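Long-range contacts in type II restriction enzyme ngomi (Neisseria gonorrhoeae, PDB 1FIU), which recognises the double-stranded DNA sequence 5'-GCCGGC-3' as a homotetramer and cleaves it after the first G, using magnesium ions: residues I[196-201]-I[229-234]; I[183-188]-I[216-221]. All coordinates share one frame; numbering follows the deposited sequence.

Contact 1: residues I[196-201]-I[229-234]; sequences QNARSE and SSIALG. With nucleotides of chain D.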
loop_
_atom_site.group_PDB
_atom_site.type_symbol
_atom_site.label_atom_id
_atom_site.label_comp_id
_atom_site.label_asym_id
_atom_site.label_seq_id
_atom_site.Cartn_x
_atom_site.Cartn_y
_atom_site.Cartn_z
ATOM N N GLN I 196 -1.476 8.881 14.320
ATOM C CA GLN I 196 -1.374 7.952 13.193
ATOM C C GLN I 196 -2.707 7.488 12.637
ATOM O O GLN I 196 -2.749 6.885 11.551
ATOM C CB GLN I 196 -0.508 6.734 13.569
ATOM C CG GLN I 196 0.896 7.127 14.064
ATOM C CD GLN I 196 1.612 8.141 13.170
ATOM O OE1 GLN I 196 1.652 8.003 11.949
ATOM N NE2 GLN I 196 2.191 9.165 13.781
ATOM N N ASN I 197 -3.797 7.735 13.353
ATOM C CA ASN I 197 -5.091 7.340 12.789
ATOM C C ASN I 197 -5.402 8.170 11.529
ATOM O O ASN I 197 -6.210 7.734 10.706
ATOM C CB ASN I 197 -6.247 7.403 13.809
ATOM C CG ASN I 197 -6.581 8.822 14.319
ATOM O OD1 ASN I 197 -5.710 9.784 14.083
ATOM N ND2 ASN I 197 -7.650 9.019 14.961
ATOM N N ALA I 198 -4.728 9.321 11.333
ATOM C CA ALA I 198 -4.936 10.120 10.109
ATOM C C ALA I 198 -4.349 9.331 8.928
ATOM O O ALA I 198 -4.867 9.378 7.809
ATOM C CB ALA I 198 -4.250 11.494 10.233
ATOM N N ARG I 199 -3.270 8.597 9.182
ATOM C CA ARG I 199 -2.669 7.797 8.136
ATOM C C ARG I 199 -3.503 6.571 7.790
ATOM O O ARG I 199 -3.651 6.230 6.600
ATOM C CB ARG I 199 -1.242 7.340 8.521
ATOM C CG ARG I 199 -0.214 8.469 8.604
ATOM C CD ARG I 199 1.211 7.928 8.837
ATOM N NE ARG I 199 2.157 8.949 9.313
ATOM C CZ ARG I 199 2.914 9.729 8.553
ATOM N NH1 ARG I 199 2.870 9.646 7.224
ATOM N NH2 ARG I 199 3.753 10.587 9.128
ATOM N N SER I 200 -4.048 5.884 8.796
ATOM C CA SER I 200 -4.831 4.704 8.494
ATOM C C SER I 200 -6.136 5.086 7.803
ATOM O O SER I 200 -6.581 4.385 6.874
ATOM C CB SER I 200 -5.076 3.874 9.759
ATOM O OG SER I 200 -5.715 4.648 10.747
ATOM N N GLU I 201 -6.727 6.212 8.208
ATOM C CA GLU I 201 -7.962 6.647 7.559
ATOM C C GLU I 201 -7.647 7.049 6.117
ATOM O O GLU I 201 -8.409 6.722 5.199
ATOM C CB GLU I 201 -8.618 7.773 8.382
ATOM C CG GLU I 201 -9.364 7.165 9.590
ATOM C CD GLU I 201 -9.973 8.184 10.566
ATOM O OE1 GLU I 201 -10.630 9.147 10.102
ATOM O OE2 GLU I 201 -9.808 7.996 11.800
ATOM N N SER I 229 5.402 17.015 12.886
ATOM C CA SER I 229 6.136 16.153 11.960
ATOM C C SER I 229 5.721 14.684 11.994
ATOM O O SER I 229 5.911 13.974 10.997
ATOM C CB SER I 229 7.664 16.278 12.192
ATOM O OG SER I 229 8.083 15.497 13.312
ATOM N N SER I 230 5.142 14.239 13.116
ATOM C CA SER I 230 4.721 12.845 13.242
ATOM C C SER I 230 3.596 12.496 12.249
ATOM O O SER I 230 3.364 11.335 11.989
ATOM C CB SER I 230 4.292 12.504 14.679
ATOM O OG SER I 230 3.107 13.166 15.070
ATOM N N ILE I 231 2.890 13.498 11.737
ATOM C CA ILE I 231 1.875 13.223 10.709
ATOM C C ILE I 231 2.214 13.926 9.377
ATOM O O ILE I 231 1.847 13.432 8.309
ATOM C CB ILE I 231 0.443 13.608 11.216
ATOM C CG1 ILE I 231 -0.632 13.185 10.200
ATOM C CG2 ILE I 231 0.365 15.086 11.501
ATOM C CD1 ILE I 231 -0.776 11.657 10.026
ATOM N N ALA I 232 2.955 15.045 9.420
ATOM C CA ALA I 232 3.282 15.774 8.199
ATOM C C ALA I 232 4.394 15.151 7.351
ATOM O O ALA I 232 4.350 15.193 6.112
ATOM C CB ALA I 232 3.658 17.225 8.534
ATOM N N LEU I 233 5.403 14.572 7.992
ATOM C CA LEU I 233 6.490 13.984 7.195
ATOM C C LEU I 233 6.068 12.713 6.478
ATOM O O LEU I 233 5.227 11.975 6.959
ATOM C CB LEU I 233 7.711 13.685 8.085
ATOM C CG LEU I 233 8.410 14.898 8.694
ATOM C CD1 LEU I 233 9.541 14.358 9.589
ATOM C CD2 LEU I 233 8.963 15.839 7.643
ATOM N N GLY I 234 6.672 12.469 5.317
ATOM C CA GLY I 234 6.360 11.276 4.562
ATOM C C GLY I 234 5.233 11.562 3.583
ATOM O O GLY I 234 4.557 12.594 3.696
ATOM O OP3 DC D 1 -11.137 10.325 16.001
ATOM P P DC D 1 -10.335 11.594 16.169
ATOM O OP1 DC D 1 -8.840 11.359 16.297
ATOM O OP2 DC D 1 -10.695 12.669 15.171
ATOM O "O5'" DC D 1 -10.771 12.214 17.613
ATOM C "C5'" DC D 1 -11.821 13.177 17.702
ATOM C "C4'" DC D 1 -11.789 13.859 19.047
ATOM O "O4'" DC D 1 -12.261 12.912 20.043
ATOM C "C3'" DC D 1 -10.394 14.262 19.511
ATOM O "O3'" DC D 1 -10.111 15.604 19.199
ATOM C "C2'" DC D 1 -10.414 14.045 21.020
ATOM C "C1'" DC D 1 -11.550 13.078 21.277
ATOM N N1 DC D 1 -10.999 11.753 21.656
ATOM C C2 DC D 1 -10.842 11.457 23.004
ATOM O O2 DC D 1 -11.113 12.329 23.831
ATOM N N3 DC D 1 -10.389 10.224 23.373
ATOM C C4 DC D 1 -10.076 9.321 22.440
ATOM N N4 DC D 1 -9.641 8.121 22.845
ATOM C C5 DC D 1 -10.201 9.608 21.045
ATOM C C6 DC D 1 -10.658 10.827 20.703
#

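Contact 2: residues I[183-188]-I[216-221]; sequences SISCKW and IVVVTA. With MG (magnesium ion), chain Q; ACY (acetic acid), chain R; nucleotides of chain D.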
loop_
_atom_site.group_PDB
_atom_site.type_symbol
_atom_site.label_atom_id
_atom_site.label_comp_id
_atom_site.label_asym_id
_atom_site.label_seq_id
_atom_site.Cartn_x
_atom_site.Cartn_y
_atom_site.Cartn_z
ATOM N N SER I 183 -11.648 15.026 2.559
ATOM C CA SER I 183 -11.659 14.487 3.921
ATOM C C SER I 183 -10.712 15.429 4.662
ATOM O O SER I 183 -9.541 15.549 4.292
ATOM C CB SER I 183 -11.062 13.085 3.984
ATOM O OG SER I 183 -10.862 12.702 5.356
ATOM N N ILE I 184 -11.237 16.116 5.668
ATOM C CA ILE I 184 -10.435 17.051 6.455
ATOM C C ILE I 184 -10.416 16.559 7.888
ATOM O O ILE I 184 -11.408 16.626 8.585
ATOM C CB ILE I 184 -11.045 18.461 6.400
ATOM C CG1 ILE I 184 -11.068 18.962 4.950
ATOM C CG2 ILE I 184 -10.251 19.403 7.331
ATOM C CD1 ILE I 184 -11.844 20.237 4.751
ATOM N N SER I 185 -9.272 16.039 8.309
ATOM C CA SER I 185 -9.096 15.541 9.657
ATOM C C SER I 185 -8.558 16.701 10.515
ATOM O O SER I 185 -7.684 17.447 10.070
ATOM C CB SER I 185 -8.088 14.392 9.620
ATOM O OG SER I 185 -7.476 14.233 10.884
ATOM N N CYS I 186 -9.096 16.856 11.730
ATOM C CA CYS I 186 -8.657 17.926 12.643
ATOM C C CYS I 186 -8.032 17.332 13.901
ATOM O O CYS I 186 -8.491 16.314 14.412
ATOM C CB CYS I 186 -9.858 18.784 13.093
ATOM S SG CYS I 186 -10.724 19.630 11.777
ATOM N N LYS I 187 -6.987 17.987 14.396
ATOM C CA LYS I 187 -6.349 17.563 15.641
ATOM C C LYS I 187 -5.987 18.837 16.406
ATOM O O LYS I 187 -5.122 19.590 15.971
ATOM C CB LYS I 187 -5.102 16.737 15.342
ATOM C CG LYS I 187 -5.458 15.435 14.621
ATOM C CD LYS I 187 -4.267 14.482 14.469
ATOM C CE LYS I 187 -4.714 13.123 13.896
ATOM N NZ LYS I 187 -5.758 12.498 14.769
ATOM N N TRP I 188 -6.676 19.097 17.521
ATOM C CA TRP I 188 -6.423 20.315 18.306
ATOM C C TRP I 188 -4.964 20.295 18.768
ATOM O O TRP I 188 -4.239 21.301 18.656
ATOM C CB TRP I 188 -7.400 20.361 19.487
ATOM C CG TRP I 188 -7.139 21.477 20.475
ATOM C CD1 TRP I 188 -6.859 21.335 21.801
ATOM C CD2 TRP I 188 -7.113 22.888 20.204
ATOM N NE1 TRP I 188 -6.651 22.572 22.378
ATOM C CE2 TRP I 188 -6.801 23.541 21.426
ATOM C CE3 TRP I 188 -7.315 23.659 19.053
ATOM C CZ2 TRP I 188 -6.685 24.937 21.521
ATOM C CZ3 TRP I 188 -7.200 25.044 19.144
ATOM C CH2 TRP I 188 -6.884 25.668 20.381
ATOM N N ILE I 216 -7.188 14.730 0.904
ATOM C CA ILE I 216 -7.027 14.109 2.225
ATOM C C ILE I 216 -6.042 15.034 2.946
ATOM O O ILE I 216 -4.837 15.049 2.625
ATOM C CB ILE I 216 -6.441 12.672 2.135
ATOM C CG1 ILE I 216 -7.391 11.760 1.324
ATOM C CG2 ILE I 216 -6.297 12.071 3.546
ATOM C CD1 ILE I 216 -6.855 10.373 1.089
ATOM N N VAL I 217 -6.551 15.808 3.903
ATOM C CA VAL I 217 -5.687 16.770 4.606
ATOM C C VAL I 217 -5.910 16.727 6.106
ATOM O O VAL I 217 -6.885 16.154 6.587
ATOM C CB VAL I 217 -5.963 18.204 4.110
ATOM C CG1 VAL I 217 -5.703 18.299 2.599
ATOM C CG2 VAL I 217 -7.439 18.601 4.454
ATOM N N VAL I 218 -4.985 17.327 6.845
ATOM C CA VAL I 218 -5.090 17.384 8.298
ATOM C C VAL I 218 -4.900 18.835 8.708
ATOM O O VAL I 218 -4.037 19.511 8.165
ATOM C CB VAL I 218 -3.978 16.561 8.987
ATOM C CG1 VAL I 218 -4.096 16.712 10.491
ATOM C CG2 VAL I 218 -4.075 15.092 8.579
ATOM N N VAL I 219 -5.726 19.318 9.637
ATOM C CA VAL I 219 -5.579 20.698 10.147
ATOM C C VAL I 219 -5.276 20.535 11.637
ATOM O O VAL I 219 -5.931 19.764 12.322
ATOM C CB VAL I 219 -6.887 21.517 9.988
ATOM C CG1 VAL I 219 -6.715 22.917 10.661
ATOM C CG2 VAL I 219 -7.213 21.682 8.494
ATOM N N THR I 220 -4.289 21.268 12.144
ATOM C CA THR I 220 -3.925 21.103 13.545
ATOM C C THR I 220 -3.547 22.408 14.237
ATOM O O THR I 220 -3.125 23.368 13.585
ATOM C CB THR I 220 -2.728 20.090 13.656
ATOM O OG1 THR I 220 -2.504 19.748 15.030
ATOM C CG2 THR I 220 -1.445 20.691 13.059
ATOM N N ALA I 221 -3.718 22.440 15.563
ATOM C CA ALA I 221 -3.302 23.609 16.331
ATOM C C ALA I 221 -2.115 23.207 17.212
ATOM O O ALA I 221 -1.740 23.945 18.119
ATOM C CB ALA I 221 -4.441 24.149 17.182
HETATM MG MG MG Q . -9.655 14.419 14.511
HETATM C C ACY R . -8.672 12.215 12.538
HETATM O O ACY R . -8.170 13.250 13.190
HETATM O OXT ACY R . -9.858 11.851 12.535
HETATM C CH3 ACY R . -7.682 11.421 11.701
ATOM P P DC D 2 -8.585 16.065 19.030
ATOM O OP1 DC D 2 -8.616 17.410 18.440
ATOM O OP2 DC D 2 -7.754 14.995 18.407
ATOM O "O5'" DC D 2 -8.083 16.182 20.536
ATOM C "C5'" DC D 2 -8.735 17.080 21.417
ATOM C "C4'" DC D 2 -8.131 17.007 22.801
ATOM O "O4'" DC D 2 -8.343 15.703 23.379
ATOM C "C3'" DC D 2 -6.631 17.309 22.902
ATOM O "O3'" DC D 2 -6.514 18.366 23.891
ATOM C "C2'" DC D 2 -6.005 15.950 23.207
ATOM C "C1'" DC D 2 -7.121 15.166 23.880
ATOM N N1 DC D 2 -7.117 13.724 23.585
ATOM C C2 DC D 2 -6.907 12.802 24.631
ATOM O O2 DC D 2 -6.808 13.240 25.819
ATOM N N3 DC D 2 -6.827 11.469 24.341
ATOM C C4 DC D 2 -6.978 11.045 23.063
ATOM N N4 DC D 2 -6.872 9.716 22.809
ATOM C C5 DC D 2 -7.245 11.953 22.000
ATOM C C6 DC D 2 -7.301 13.279 22.294
HETATM O O HOH W 1 -8.149 13.475 6.204
HETATM O O HOH W 2 -8.223 13.932 16.052
HETATM O O HOH W 3 -10.980 15.777 15.684
#

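Contact 1: residues I[196-201]-I[229-234]
Arg-199 and Gln-196 reach together toward the carbonyls of Ser-230, in the last turn of helix 225-232, and of Leu-233, just beyond it. Arg-199 NH2 donates to Leu-233 O at 3.0 Å, nearly straight, with the oxygen in the guanidinium plane. The same nitrogen bonds Ser-230 O at 3.0 Å, meeting it from above the carbonyl plane (53° out). Gln-196 NE2, which also bonds Ser-192 O, comes to Ser-230 O over the opposite face, again at 3.0 Å, and one oxygen is thus gripped by an amide and a guanidinium. The two side chains are themselves tied: Arg-199 NE gives its hydrogen to Gln-196 OE1 at 2.8 Å, which helps fix how the amide is turned. A long, many-armed donor suits a place where two carbonyls lie close together; Glu-237 forms a salt bridge with NH1 and probably offsets its charge.

Helix 197-208, which carries Arg-199, is the crossover helix of a beta-alpha-beta unit in this PD-(D/E)XK nuclease.

Apolar contact accompanies these bonds. Ile-231 holds CG1 anti to its backbone N (chi1 -174°), which carries CD1 to Ala-198 CB at 3.5 Å, a tight approach that a small methyl permits. CD1 also touches Arg-199 CG at 3.5 Å, the two chains sliding past each other in opposite directions.

On the DNA side, Asn-197 ND2 donates to OP1 of nucleotide DC1 of chain D at 2.9 Å.

Contact 2: residues I[183-188]-I[216-221]
Ile-184 lies alongside Val-217 and Val-219, all three side chains pointing the same way on one face of two parallel strands whose axes are turned 24° against each other. Its two branches divide the work: CG1 meets Val-217 CG2 at 3.7 Å, while CG2 reaches Val-219 CG2 at 4.0 Å. Isoleucine suits the site because its two branches can meet two valines at once. Cys-186 shares this apolar face, which helix 62-81 covers through Phe-69 and Cys-73.

Ser-183, Ser-185, Lys-187, Val-218 and Thr-220 point to the other face. Lys-187 turns its bent end away from strand 215-220, to Asn-197 and to an acetic acid molecule, probably from the crystallisation liquor, whose O lies 3.0 Å from Lys-187 NZ. Thr-220 instead turns back on the backbone: OG1, anti to its own N (chi1 -170°), donates to Lys-187 O at 2.8 Å, and Ala-221 N shares that acceptor.

Beyond the strand, Trp-188 swings its ring until CE3 is 3.5 Å from Ala-221 CB, a methyl small enough to fit there. The backbone N of Trp-188 donates to OP1 of nucleotide DC2 of chain D at 2.7 Å, almost straight at 176°.

Ser-185, Cys-186 and Lys-187 occupy the place of the (D/E)XK element of this nuclease clan, with serine where an acidic residue is usual. Magnesium is bound by Cys-186 O at 2.2 Å, with Asp-140, the acetic acid, a DNA phosphate and two waters completing the site. Because the metal ligand from this strand is a carbonyl, the thiol can stay in the apolar layer, and the bonds on either side of Cys-186, Val-219 N to Ser-185 O and Lys-187 N to Val-219 O, probably fix where that oxygen points.

How the contacts relate
Contact 2 pairs the two strands of a beta-alpha-beta unit; contact 1 joins its crossover helix, 197-208, to the next helix in the chain, 225-232. The segments therefore interleave along the sequence. Their centres are 10 Å apart and they touch directly. Ala-198 CB sits 4.0 Å from Val-218 CG2, and Ile-231 CG1 comes 4.3 Å from the same methyl, so both helices rest on strand 215-220. Asn-197 OD1 lies 2.8 Å from Lys-187 NZ, probably hydrogen-bonded. Asn-197, whose second partner is the phosphate, thereby bridges the helix to Lys-187, beside the magnesium site. The side chain of Ala-198 is about 7 Å from a magnesium ion.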